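PDB 5EC6: HpuA from Kingella denitrificans ATCC 33394, which probably serves as an outer-membrane lipoprotein receptor that binds haemoglobin, contributing to the uptake of iron from the host. Local coordinates for residues 160-165 and 278-283; 172-177 and 313-318; 176-181 and 192-197. All blocks are in the same frame, centred on the assembly; numbering follows the deposited sequence.

In the fold
Following the chain from the N terminus, residues 160-165 come first, in the loop between strand 148-154 and helix 165-168; contact 1 joins them to the loop 278-283, closing a span of 112 residues. Strand 174-185 then takes part twice. Its start meets the tail 313-318 in contact 2, across 135 residues, and its middle meets 192-197 in contact 3, a short hairpin closure of ten residues. Contacts 1 and 2 cross along the chain, while contact 3 falls wholly within the span of contact 1. Tyr177, common to contacts 2 and 3, gives its OH to a probable hydrogen bond with Gly281 O, and Gln163 NE2 reaches Thr172 O, linking contacts 1 and 2.

Contact 1 (160-165 and 278-283); sequences DTLQGV and HPSGGE
The Pro279 ring lies against the backbone that runs from Thr161 to Gln163. Its CB sits 3.2 Å from Thr161 O and also near the backbone N of Gln163, while its CG packs on Gln163 CB at 3.7 Å. Tyr307 of strand 298-308 touches both Pro279 and Gln163. Just beyond the ring, Ser280 N gives a direct hydrogen bond to Thr161 O at 2.8 Å. The donor stands 47° out of the carbonyl plane, so the bond misses the lone pairs.

With its OG turned back between the backbone N and carbonyl carbon (chi1 68°), Ser280 brings the hydroxyl over the Thr161-Leu162 peptide. It lies 3.2 Å from Leu162 N, but the angle is too poor for a hydrogen bond; OG is bonded to Pro158 O instead. Leu162 covers this hydroxyl with one methyl, CD2, 3.4 Å from Ser280 OG. Thr161 OG1 lies beside Ser280 CB and has its own hydrogen-bond partner in Glu268. A water completes the junction: it accepts from Gln163 N at 2.9 Å and donates to Ser280 O at 2.8 Å, which also receives Arg304 NH1.

The side chain of Gln163 leaves the contact, its NE2 reaching Thr172 O, just before strand 174-185, and Lys174 O at its start. Residues Leu162 to Val165 form a type II beta turn, with Gly164 at the N-cap position of the short helix 165-168. This is buried loop-on-loop packing: Pro279 and Ser280 seat the turn before the helix against the loop leading into strand 283-289.

Contact 2 (172-177 and 313-318); sequences TGKATY and STDTSH
Lys174 puts its NZ among the oxygens of the loop 313-318. NZ meets Ser317 O in the plane of its carbonyl, on a lone pair, at an unusually short and doubtful 2.5 Å, Lys174 having a second conformer. Asp315 O is 2.9 Å from NZ, which stands well above the plane of that carbonyl. The third partner is Asp315 OD1, in a salt bridge of 3.0 Å, with NZ nearly in line with the CG-OD1 bond. In the conformer described, Ser313 OG adds a weak, doubtful bond. A bend at chi3 (69°) in the lysine chain turns CE and NZ in among these acceptors, and CD rests 3.6 Å from Ser313 CB.

The loop positions these oxygens itself. Asp315 N donates to Ser313 OG of that same conformer, an ST turn, and Ser317 N donates to Asp315 OD1, an Asx turn, at 2.9 Å. Ser317 OG donates to the same OD1 at 2.7 Å, on its syn side. Farther out, Asn215 ND2 of strand 208-215 holds both Ser313 O and Asp315 O. Thr176 CG2 comes 4.1 Å from His318 ND1, the two side chains crossing at about a right angle; Thr213 OG1 bonds Thr176 OG1 and His318 ND1.

NZ is gripped by two carbonyls and a carboxylate oxygen that itself takes three donors, which would favour the charged forms of both groups; this ties the tail to the start of strand 174-185.

Contact 3 (176-181 and 192-197); sequences TYEVIG and SSYETR
Tyr194 and Glu178 supply the side-chain hydrogen bond: Tyr194 OH donates to Glu178 OE2 at 2.6 Å. The oxygen sits at the ring edge, in its plane, while the carboxylate and the ring stand 89° apart. OE2 is met on its anti side, with the hydroxyl tilted somewhat out of the carboxylate plane. Glu178 gets there by pointing CG away from its own backbone N (chi1 -176°) and running on extended. The phenol oxygen is held a second time, by Ala130 N, and the other carboxylate oxygen, OE1, has a long, weak ion pair with Arg305 NE.

Two further hydrogen bonds join Gly181 and Ser192. Ser192 N donates to Gly181 O at 3.0 Å, as expected where strand 188-191 pairs antiparallel with strand 174-185 in a beta hairpin. The return bond is different: Gly181 N gives its hydrogen to the side-chain oxygen Ser192 OG, 2.9 Å away and almost straight at 171°. The serine hydroxyl thus takes the place that the carbonyl oxygen would fill in a regular hydrogen-bonded pair, and the chain turns away from strand 174-185 at this residue. Past it, 195-196 pairs instead with strand 99-100.

Apolar contact comes from Ile180, whose methyl CD1, in the conformer described, lies 3.9 Å from Tyr194 CD2, the two side chains crossing at about a right angle. Its other branch, CG2, packs beside Ser192 OG at 3.8 Å in that conformer. Leu131, from the loop that also carries Ala130, touches Ile180 too.

One water links the two segments where they diverge. It donates to Ser193 O at 2.6 Å, bonds to Ser192 OG at 2.8 Å, and reaches Val179 O more weakly.

Contact 1 (160-165 and 278-283)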
ATOM      1  N   ASP A 160     -12.545 -16.083   1.799  1.00 22.89           N
ATOM      2  CA  ASP A 160     -13.139 -17.171   1.024  1.00 24.95           C
ATOM      3  C   ASP A 160     -12.680 -17.322  -0.428  1.00 22.31           C
ATOM      4  O   ASP A 160     -12.959 -18.331  -1.078  1.00 22.06           O
ATOM      5  CB  ASP A 160     -14.682 -17.162   1.177  1.00 28.45           C
ATOM      6  CG  ASP A 160     -15.339 -15.949   0.646  1.00 35.92           C
ATOM      7  OD1 ASP A 160     -14.687 -15.092  -0.003  1.00 38.03           O
ATOM      8  OD2 ASP A 160     -16.579 -15.855   0.932  1.00 40.29           O
ATOM      9  N   THR A 161     -11.875 -16.365  -0.932  1.00 19.66           N
ATOM     10  CA  THR A 161     -11.330 -16.482  -2.219  1.00 18.52           C
ATOM     11  C   THR A 161      -9.815 -16.315  -2.253  1.00 16.59           C
ATOM     12  O   THR A 161      -9.271 -16.070  -3.313  1.00 17.23           O
ATOM     13  CB  THR A 161     -11.986 -15.465  -3.153  1.00 19.42           C
ATOM     14  OG1 THR A 161     -11.847 -14.160  -2.599  1.00 19.96           O
ATOM     15  CG2 THR A 161     -13.505 -15.782  -3.282  1.00 20.88           C
ATOM     16  N   LEU A 162      -9.188 -16.549  -1.116  1.00 18.66           N
ATOM     17  CA  LEU A 162      -7.684 -16.635  -1.067  1.00 17.99           C
ATOM     18  C   LEU A 162      -7.210 -17.817  -1.886  1.00 17.45           C
ATOM     19  O   LEU A 162      -8.003 -18.755  -2.191  1.00 17.80           O
ATOM     20  CB  LEU A 162      -7.210 -16.747   0.367  1.00 17.65           C
ATOM     21  CG  LEU A 162      -7.277 -15.479   1.275  1.00 17.88           C
ATOM     22  CD1 LEU A 162      -7.040 -15.829   2.713  1.00 20.39           C
ATOM     23  CD2 LEU A 162      -6.351 -14.368   0.750  1.00 19.88           C
ATOM     24  N   GLN A 163      -5.967 -17.768  -2.338  1.00 17.80           N
ATOM     25  CA  GLN A 163      -5.460 -18.808  -3.213  1.00 16.95           C
ATOM     26  C   GLN A 163      -5.590 -20.198  -2.615  1.00 16.41           C
ATOM     27  O   GLN A 163      -5.284 -20.412  -1.447  1.00 16.38           O
ATOM     28  CB  GLN A 163      -4.008 -18.563  -3.649  1.00 17.60           C
ATOM     29  CG  GLN A 163      -2.990 -18.491  -2.521  1.00 16.63           C
ATOM     30  CD  GLN A 163      -1.633 -18.289  -3.119  1.00 16.21           C
ATOM     31  OE1 GLN A 163      -1.336 -17.206  -3.604  1.00 17.37           O
ATOM     32  NE2 GLN A 163      -0.832 -19.359  -3.210  1.00 15.83           N
ATOM     33  N   GLY A 164      -6.054 -21.122  -3.470  1.00 18.02           N
ATOM     34  CA  GLY A 164      -6.175 -22.537  -3.049  1.00 17.80           C
ATOM     35  C   GLY A 164      -7.543 -22.856  -2.450  1.00 18.08           C
ATOM     36  O   GLY A 164      -7.895 -24.032  -2.330  1.00 19.35           O
ATOM     37  N   VAL A 165      -8.318 -21.858  -2.035  1.00 17.85           N
ATOM     38  CA  VAL A 165      -9.568 -22.161  -1.319  1.00 18.01           C
ATOM     39  C   VAL A 165     -10.519 -22.865  -2.300  1.00 19.03           C
ATOM     40  O   VAL A 165     -11.252 -23.810  -1.922  1.00 18.38           O
ATOM     41  CB  VAL A 165     -10.216 -20.918  -0.704  1.00 19.08           C
ATOM     42  CG1 VAL A 165     -11.595 -21.227  -0.125  1.00 19.29           C
ATOM     43  CG2 VAL A 165      -9.299 -20.307   0.373  1.00 18.58           C
ATOM     44  N   HIS A 278      -8.452 -15.133 -10.838  1.00 21.24           N
ATOM     45  CA  HIS A 278      -7.351 -14.948  -9.849  1.00 21.26           C
ATOM     46  C   HIS A 278      -7.947 -14.831  -8.478  1.00 19.31           C
ATOM     47  O   HIS A 278      -8.976 -14.141  -8.255  1.00 19.95           O
ATOM     48  CB  HIS A 278      -6.545 -13.658 -10.092  1.00 23.19           C
ATOM     49  CG  HIS A 278      -5.838 -13.621 -11.395  1.00 24.29           C
ATOM     50  ND1 HIS A 278      -4.932 -14.583 -11.764  1.00 25.03           N
ATOM     51  CD2 HIS A 278      -5.986 -12.799 -12.468  1.00 26.35           C
ATOM     52  CE1 HIS A 278      -4.502 -14.325 -12.993  1.00 30.89           C
ATOM     53  NE2 HIS A 278      -5.143 -13.258 -13.442  1.00 27.93           N
ATOM     54  N   PRO A 279      -7.290 -15.419  -7.474  1.00 17.22           N
ATOM     55  CA  PRO A 279      -7.756 -15.332  -6.104  1.00 17.75           C
ATOM     56  C   PRO A 279      -7.656 -13.891  -5.576  1.00 16.71           C
ATOM     57  O   PRO A 279      -6.953 -13.048  -6.194  1.00 18.26           O
ATOM     58  CB  PRO A 279      -6.787 -16.298  -5.330  1.00 17.93           C
ATOM     59  CG  PRO A 279      -5.643 -16.509  -6.221  1.00 18.46           C
ATOM     60  CD  PRO A 279      -6.048 -16.208  -7.629  1.00 18.10           C
ATOM     61  N   SER A 280      -8.304 -13.665  -4.459  1.00 16.95           N
ATOM     62  CA  SER A 280      -8.118 -12.453  -3.662  1.00 17.30           C
ATOM     63  C   SER A 280      -6.672 -12.371  -3.214  1.00 17.20           C
ATOM     64  O   SER A 280      -5.925 -13.369  -3.291  1.00 16.74           O
ATOM     65  CB  SER A 280      -9.051 -12.447  -2.500  1.00 16.82           C
ATOM     66  OG  SER A 280      -8.748 -13.423  -1.543  1.00 16.99           O
ATOM     67  N   GLY A 281      -6.297 -11.201  -2.727  1.00 17.23           N
ATOM     68  CA  GLY A 281      -4.929 -10.995  -2.208  1.00 18.03           C
ATOM     69  C   GLY A 281      -3.897 -10.664  -3.227  1.00 18.11           C
ATOM     70  O   GLY A 281      -2.710 -10.959  -3.050  1.00 15.88           O
ATOM     71  N   GLY A 282      -4.309 -10.035  -4.324  1.00 14.86           N
ATOM     72  CA  GLY A 282      -3.404  -9.561  -5.288  1.00 15.21           C
ATOM     73  C   GLY A 282      -2.513  -8.364  -4.899  1.00 14.63           C
ATOM     74  O   GLY A 282      -1.628  -8.002  -5.673  1.00 15.69           O
ATOM     75  N   GLU A 283      -2.827  -7.756  -3.767  1.00 14.92           N
ATOM     76  CA  GLU A 283      -2.033  -6.695  -3.193  1.00 14.79           C
ATOM     77  C   GLU A 283      -1.744  -6.980  -1.728  1.00 15.61           C
ATOM     78  O   GLU A 283      -2.385  -7.832  -1.088  1.00 15.32           O
ATOM     79  CB  GLU A 283      -2.711  -5.334  -3.420  1.00 14.93           C
ATOM     80  CG  GLU A 283      -2.852  -5.085  -4.912  1.00 16.58           C
ATOM     81  CD  GLU A 283      -3.665  -3.866  -5.290  1.00 18.44           C
ATOM     82  OE1 GLU A 283      -4.140  -3.151  -4.421  1.00 18.24           O
ATOM     83  OE2 GLU A 283      -3.798  -3.625  -6.541  1.00 19.35           O
TER
HETATM   84  O   HOH W   1      -4.518 -15.318  -1.946  1.00 18.58           O

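Contact 2 (172-177 and 313-318)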
ATOM      1  N   THR A 172      -3.744 -22.353   0.221  1.00 16.30           N
ATOM      2  CA  THR A 172      -2.584 -23.233  -0.046  1.00 16.62           C
ATOM      3  C   THR A 172      -1.544 -22.574  -0.944  1.00 16.75           C
ATOM      4  O   THR A 172      -1.835 -21.626  -1.677  1.00 17.07           O
ATOM      5  CB  THR A 172      -3.015 -24.568  -0.712  1.00 18.45           C
ATOM      6  OG1 THR A 172      -3.544 -24.321  -2.036  1.00 18.00           O
ATOM      7  CG2 THR A 172      -4.081 -25.281   0.141  1.00 19.84           C
ATOM      8  N   GLY A 173      -0.336 -23.098  -0.932  1.00 16.15           N
ATOM      9  CA  GLY A 173       0.678 -22.691  -1.874  1.00 17.08           C
ATOM     10  C   GLY A 173       1.417 -21.433  -1.439  1.00 14.96           C
ATOM     11  O   GLY A 173       1.536 -21.162  -0.288  1.00 15.78           O
ATOM     12  N   LYS A 174       1.942 -20.731  -2.425  1.00 14.81           N
ATOM     13  CA  LYS A 174       2.833 -19.606  -2.170  0.52 14.95           C
ATOM     14  C   LYS A 174       2.483 -18.464  -3.128  1.00 14.55           C
ATOM     15  O   LYS A 174       1.977 -18.676  -4.219  1.00 15.13           O
ATOM     16  CB  LYS A 174       4.307 -20.002  -2.310  0.52 15.48           C
ATOM     17  CG  LYS A 174       4.814 -20.794  -1.111  0.52 15.79           C
ATOM     18  CD  LYS A 174       6.249 -21.296  -1.274  0.52 16.37           C
ATOM     19  CE  LYS A 174       7.273 -20.162  -1.242  0.52 16.87           C
ATOM     20  NZ  LYS A 174       8.696 -20.626  -1.261  0.52 16.62           N
ATOM     21  N   ALA A 175       2.801 -17.253  -2.687  1.00 14.54           N
ATOM     22  CA  ALA A 175       2.718 -16.068  -3.560  1.00 14.60           C
ATOM     23  C   ALA A 175       3.839 -15.104  -3.228  1.00 15.16           C
ATOM     24  O   ALA A 175       4.227 -14.979  -2.068  1.00 16.06           O
ATOM     25  CB  ALA A 175       1.417 -15.350  -3.296  1.00 15.27           C
ATOM     26  N   THR A 176       4.348 -14.462  -4.263  1.00 14.66           N
ATOM     27  CA  THR A 176       5.418 -13.483  -4.146  1.00 15.03           C
ATOM     28  C   THR A 176       4.926 -12.121  -4.622  1.00 15.75           C
ATOM     29  O   THR A 176       4.320 -11.978  -5.689  1.00 16.45           O
ATOM     30  CB  THR A 176       6.623 -13.972  -4.971  1.00 15.83           C
ATOM     31  OG1 THR A 176       7.100 -15.199  -4.392  1.00 15.83           O
ATOM     32  CG2 THR A 176       7.735 -13.000  -4.984  1.00 16.25           C
ATOM     33  N   TYR A 177       5.267 -11.113  -3.822  1.00 14.73           N
ATOM     34  CA  TYR A 177       4.814  -9.734  -3.988  1.00 15.03           C
ATOM     35  C   TYR A 177       6.040  -8.832  -4.207  1.00 16.08           C
ATOM     36  O   TYR A 177       7.100  -9.045  -3.623  1.00 16.63           O
ATOM     37  CB  TYR A 177       4.024  -9.265  -2.764  1.00 15.39           C
ATOM     38  CG  TYR A 177       2.754 -10.041  -2.498  1.00 13.85           C
ATOM     39  CD1 TYR A 177       2.798 -11.283  -1.837  1.00 15.90           C
ATOM     40  CD2 TYR A 177       1.522  -9.557  -2.905  1.00 14.49           C
ATOM     41  CE1 TYR A 177       1.662 -12.031  -1.650  1.00 15.31           C
ATOM     42  CE2 TYR A 177       0.375 -10.265  -2.696  1.00 14.70           C
ATOM     43  CZ  TYR A 177       0.422 -11.515  -2.088  1.00 15.19           C
ATOM     44  OH  TYR A 177      -0.726 -12.247  -1.861  1.00 15.50           O
ATOM     45  N   SER A 313       6.120 -26.308  -1.212  0.58 21.58           N
ATOM     46  CA  SER A 313       7.228 -25.803  -0.396  0.58 21.06           C
ATOM     47  C   SER A 313       6.820 -25.493   1.037  0.58 20.21           C
ATOM     48  O   SER A 313       5.678 -25.059   1.316  0.58 21.05           O
ATOM     49  CB  SER A 313       7.817 -24.551  -1.059  0.58 20.48           C
ATOM     50  OG  SER A 313       8.800 -23.926  -0.274  0.58 20.23           O
ATOM     51  N   THR A 314       7.768 -25.664   1.953  1.00 20.38           N
ATOM     52  CA  THR A 314       7.571 -25.215   3.327  1.00 21.16           C
ATOM     53  C   THR A 314       8.460 -24.030   3.708  1.00 18.98           C
ATOM     54  O   THR A 314       8.569 -23.679   4.886  1.00 20.46           O
ATOM     55  CB  THR A 314       7.862 -26.372   4.313  1.00 23.33           C
ATOM     56  OG1 THR A 314       9.182 -26.829   4.117  1.00 24.33           O
ATOM     57  CG2 THR A 314       6.899 -27.534   4.096  1.00 24.90           C
ATOM     58  N   ASP A 315       9.033 -23.347   2.709  1.00 19.06           N
ATOM     59  CA  ASP A 315       9.836 -22.173   3.023  1.00 19.24           C
ATOM     60  C   ASP A 315       9.277 -20.892   2.348  1.00 17.26           C
ATOM     61  O   ASP A 315       8.285 -20.958   1.611  1.00 18.43           O
ATOM     62  CB  ASP A 315      11.308 -22.422   2.640  1.00 20.98           C
ATOM     63  CG  ASP A 315      11.549 -22.502   1.155  1.00 23.25           C
ATOM     64  OD1 ASP A 315      10.900 -21.835   0.332  1.00 20.08           O
ATOM     65  OD2 ASP A 315      12.458 -23.305   0.773  1.00 28.33           O
ATOM     66  N   THR A 316       9.869 -19.745   2.684  1.00 17.55           N
ATOM     67  CA  THR A 316       9.448 -18.460   2.113  1.00 16.84           C
ATOM     68  C   THR A 316      10.373 -17.984   1.007  1.00 16.43           C
ATOM     69  O   THR A 316      10.386 -16.791   0.694  1.00 17.19           O
ATOM     70  CB  THR A 316       9.294 -17.374   3.157  1.00 18.37           C
ATOM     71  OG1 THR A 316      10.450 -17.323   4.003  1.00 20.18           O
ATOM     72  CG2 THR A 316       8.039 -17.685   4.012  1.00 20.92           C
ATOM     73  N   SER A 317      11.107 -18.906   0.392  1.00 16.10           N
ATOM     74  CA  SER A 317      11.858 -18.525  -0.812  1.00 16.65           C
ATOM     75  C   SER A 317      10.914 -17.987  -1.881  1.00 16.19           C
ATOM     76  O   SER A 317       9.783 -18.459  -2.028  1.00 16.63           O
ATOM     77  CB  SER A 317      12.686 -19.673  -1.372  1.00 17.84           C
ATOM     78  OG  SER A 317      11.900 -20.736  -1.867  1.00 19.20           O
ATOM     79  N   HIS A 318      11.393 -17.018  -2.635  1.00 15.89           N
ATOM     80  CA  HIS A 318      10.581 -16.361  -3.609  1.00 15.18           C
ATOM     81  C   HIS A 318      10.283 -17.245  -4.822  1.00 16.97           C
ATOM     82  O   HIS A 318      11.101 -18.109  -5.227  1.00 18.33           O
ATOM     83  CB  HIS A 318      11.216 -15.077  -4.084  1.00 15.41           C
ATOM     84  CG  HIS A 318      11.491 -14.101  -2.986  1.00 15.37           C
ATOM     85  ND1 HIS A 318      10.512 -13.679  -2.107  1.00 15.38           N
ATOM     86  CD2 HIS A 318      12.617 -13.434  -2.663  1.00 15.94           C
ATOM     87  CE1 HIS A 318      11.023 -12.767  -1.308  1.00 16.92           C
ATOM     88  NE2 HIS A 318      12.320 -12.634  -1.606  1.00 16.64           N
TER

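Contact 3 (176-181 and 192-197)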
ATOM      1  N   THR A 176       4.348 -14.462  -4.263  1.00 14.66           N
ATOM      2  CA  THR A 176       5.418 -13.483  -4.146  1.00 15.03           C
ATOM      3  C   THR A 176       4.926 -12.121  -4.622  1.00 15.75           C
ATOM      4  O   THR A 176       4.320 -11.978  -5.689  1.00 16.45           O
ATOM      5  CB  THR A 176       6.623 -13.972  -4.971  1.00 15.83           C
ATOM      6  OG1 THR A 176       7.100 -15.199  -4.392  1.00 15.83           O
ATOM      7  CG2 THR A 176       7.735 -13.000  -4.984  1.00 16.25           C
ATOM      8  N   TYR A 177       5.267 -11.113  -3.822  1.00 14.73           N
ATOM      9  CA  TYR A 177       4.814  -9.734  -3.988  1.00 15.03           C
ATOM     10  C   TYR A 177       6.040  -8.832  -4.207  1.00 16.08           C
ATOM     11  O   TYR A 177       7.100  -9.045  -3.623  1.00 16.63           O
ATOM     12  CB  TYR A 177       4.024  -9.265  -2.764  1.00 15.39           C
ATOM     13  CG  TYR A 177       2.754 -10.041  -2.498  1.00 13.85           C
ATOM     14  CD1 TYR A 177       2.798 -11.283  -1.837  1.00 15.90           C
ATOM     15  CD2 TYR A 177       1.522  -9.557  -2.905  1.00 14.49           C
ATOM     16  CE1 TYR A 177       1.662 -12.031  -1.650  1.00 15.31           C
ATOM     17  CE2 TYR A 177       0.375 -10.265  -2.696  1.00 14.70           C
ATOM     18  CZ  TYR A 177       0.422 -11.515  -2.088  1.00 15.19           C
ATOM     19  OH  TYR A 177      -0.726 -12.247  -1.861  1.00 15.50           O
ATOM     20  N   GLU A 178       5.846  -7.825  -5.047  1.00 15.79           N
ATOM     21  CA  GLU A 178       6.863  -6.847  -5.403  1.00 16.74           C
ATOM     22  C   GLU A 178       6.394  -5.585  -4.704  1.00 15.79           C
ATOM     23  O   GLU A 178       5.318  -5.095  -5.026  1.00 17.04           O
ATOM     24  CB  GLU A 178       6.883  -6.689  -6.930  1.00 17.89           C
ATOM     25  CG  GLU A 178       7.973  -5.763  -7.478  1.00 20.04           C
ATOM     26  CD  GLU A 178       8.229  -6.005  -8.963  1.00 21.94           C
ATOM     27  OE1 GLU A 178       8.070  -7.170  -9.460  1.00 22.93           O
ATOM     28  OE2 GLU A 178       8.568  -5.008  -9.676  1.00 22.34           O
ATOM     29  N   VAL A 179       7.203  -5.058  -3.778  1.00 15.25           N
ATOM     30  CA  VAL A 179       6.714  -4.058  -2.827  1.00 16.55           C
ATOM     31  C   VAL A 179       7.660  -2.833  -2.776  1.00 15.42           C
ATOM     32  O   VAL A 179       8.854  -2.925  -3.130  1.00 16.45           O
ATOM     33  CB  VAL A 179       6.491  -4.604  -1.386  1.00 15.26           C
ATOM     34  CG1 VAL A 179       5.606  -5.843  -1.412  1.00 15.25           C
ATOM     35  CG2 VAL A 179       7.766  -4.906  -0.645  1.00 16.63           C
ATOM     36  N   ILE A 180       7.128  -1.782  -2.202  1.00 15.82           N
ATOM     37  CA  ILE A 180       7.923  -0.601  -1.856  0.56 16.86           C
ATOM     38  C   ILE A 180       7.681  -0.257  -0.399  1.00 16.44           C
ATOM     39  O   ILE A 180       6.554  -0.316   0.088  1.00 16.25           O
ATOM     40  CB  ILE A 180       7.516   0.591  -2.734  0.56 17.93           C
ATOM     41  CG1 ILE A 180       7.802   0.311  -4.225  0.56 19.96           C
ATOM     42  CG2 ILE A 180       8.228   1.870  -2.286  0.56 18.16           C
ATOM     43  CD1 ILE A 180       6.952   1.165  -5.119  0.56 19.86           C
ATOM     44  N   GLY A 181       8.770   0.076   0.292  1.00 15.43           N
ATOM     45  CA  GLY A 181       8.742   0.596   1.659  1.00 16.59           C
ATOM     46  C   GLY A 181       8.941   2.091   1.693  1.00 16.94           C
ATOM     47  O   GLY A 181       9.639   2.645   0.814  1.00 17.87           O
ATOM     48  N   SER A 192      12.342   2.637  -0.514  1.00 18.40           N
ATOM     49  CA  SER A 192      13.235   1.524  -0.767  1.00 17.79           C
ATOM     50  C   SER A 192      13.674   1.464  -2.233  1.00 18.16           C
ATOM     51  O   SER A 192      13.001   1.972  -3.121  1.00 19.29           O
ATOM     52  CB  SER A 192      12.544   0.212  -0.364  1.00 18.62           C
ATOM     53  OG  SER A 192      11.339   0.053  -1.061  1.00 16.51           O
ATOM     54  N   SER A 193      14.831   0.837  -2.473  1.00 19.63           N
ATOM     55  CA  SER A 193      15.441   0.880  -3.814  1.00 21.97           C
ATOM     56  C   SER A 193      14.614   0.161  -4.817  1.00 21.69           C
ATOM     57  O   SER A 193      14.157  -0.991  -4.595  1.00 21.69           O
ATOM     58  CB  SER A 193      16.846   0.302  -3.802  1.00 22.55           C
ATOM     59  OG  SER A 193      17.669   1.056  -2.937  1.00 24.41           O
ATOM     60  N   TYR A 194      14.419   0.777  -5.974  1.00 20.63           N
ATOM     61  CA  TYR A 194      13.601   0.176  -6.997  1.00 20.83           C
ATOM     62  C   TYR A 194      14.040   0.682  -8.337  1.00 23.78           C
ATOM     63  O   TYR A 194      13.916   1.889  -8.608  1.00 24.15           O
ATOM     64  CB  TYR A 194      12.140   0.521  -6.785  1.00 21.37           C
ATOM     65  CG  TYR A 194      11.103  -0.305  -7.468  1.00 21.13           C
ATOM     66  CD1 TYR A 194      11.350  -1.633  -7.886  1.00 20.64           C
ATOM     67  CD2 TYR A 194       9.815   0.191  -7.641  1.00 20.07           C
ATOM     68  CE1 TYR A 194      10.357  -2.389  -8.454  1.00 21.01           C
ATOM     69  CE2 TYR A 194       8.818  -0.549  -8.224  1.00 20.98           C
ATOM     70  CZ  TYR A 194       9.076  -1.852  -8.637  1.00 19.85           C
ATOM     71  OH  TYR A 194       8.028  -2.542  -9.199  1.00 22.56           O
ATOM     72  N   GLU A 195      14.480  -0.253  -9.185  1.00 24.35           N
ATOM     73  CA  GLU A 195      14.866   0.049 -10.574  1.00 26.99           C
ATOM     74  C   GLU A 195      14.466  -1.114 -11.421  1.00 28.21           C
ATOM     75  O   GLU A 195      14.787  -2.285 -11.099  1.00 28.50           O
ATOM     76  CB  GLU A 195      16.376   0.263 -10.698  1.00 30.03           C
ATOM     77  CG  GLU A 195      16.833   0.432 -12.150  1.00 31.89           C
ATOM     78  CD  GLU A 195      18.312   0.755 -12.295  1.00 30.86           C
ATOM     79  OE1 GLU A 195      19.029   0.963 -11.287  1.00 31.68           O
ATOM     80  OE2 GLU A 195      18.732   0.849 -13.480  1.00 39.45           O
ATOM     81  N   THR A 196      13.734  -0.848 -12.489  1.00 31.04           N
ATOM     82  CA  THR A 196      13.376  -1.919 -13.414  1.00 34.77           C
ATOM     83  C   THR A 196      13.926  -1.567 -14.787  1.00 41.09           C
ATOM     84  O   THR A 196      14.451  -0.466 -14.980  1.00 36.61           O
ATOM     85  CB  THR A 196      11.855  -2.114 -13.459  1.00 33.32           C
ATOM     86  OG1 THR A 196      11.238  -0.890 -13.859  1.00 35.98           O
ATOM     87  CG2 THR A 196      11.340  -2.498 -12.073  1.00 35.58           C
ATOM     88  N   ARG A 197      13.806  -2.502 -15.726  1.00 48.72           N
ATOM     89  CA  ARG A 197      14.123  -2.230 -17.140  1.00 60.39           C
ATOM     90  C   ARG A 197      13.085  -2.823 -18.090  1.00 59.85           C
ATOM     91  O   ARG A 197      12.849  -4.025 -18.060  1.00 67.14           O
ATOM     92  CB  ARG A 197      15.534  -2.747 -17.471  1.00 64.36           C
ATOM     93  CG  ARG A 197      16.494  -1.630 -17.856  1.00 71.44           C
ATOM     94  CD  ARG A 197      17.961  -1.959 -17.613  1.00 74.77           C
ATOM     95  NE  ARG A 197      18.747  -0.740 -17.397  1.00 83.96           N
ATOM     96  CZ  ARG A 197      18.977   0.208 -18.314  1.00 87.38           C
ATOM     97  NH1 ARG A 197      18.494   0.109 -19.554  1.00 88.03           N
ATOM     98  NH2 ARG A 197      19.704   1.275 -17.990  1.00 87.45           N
TER
HETATM   99  O   HOH W   2      12.045  -1.592  -3.150  1.00 18.47           O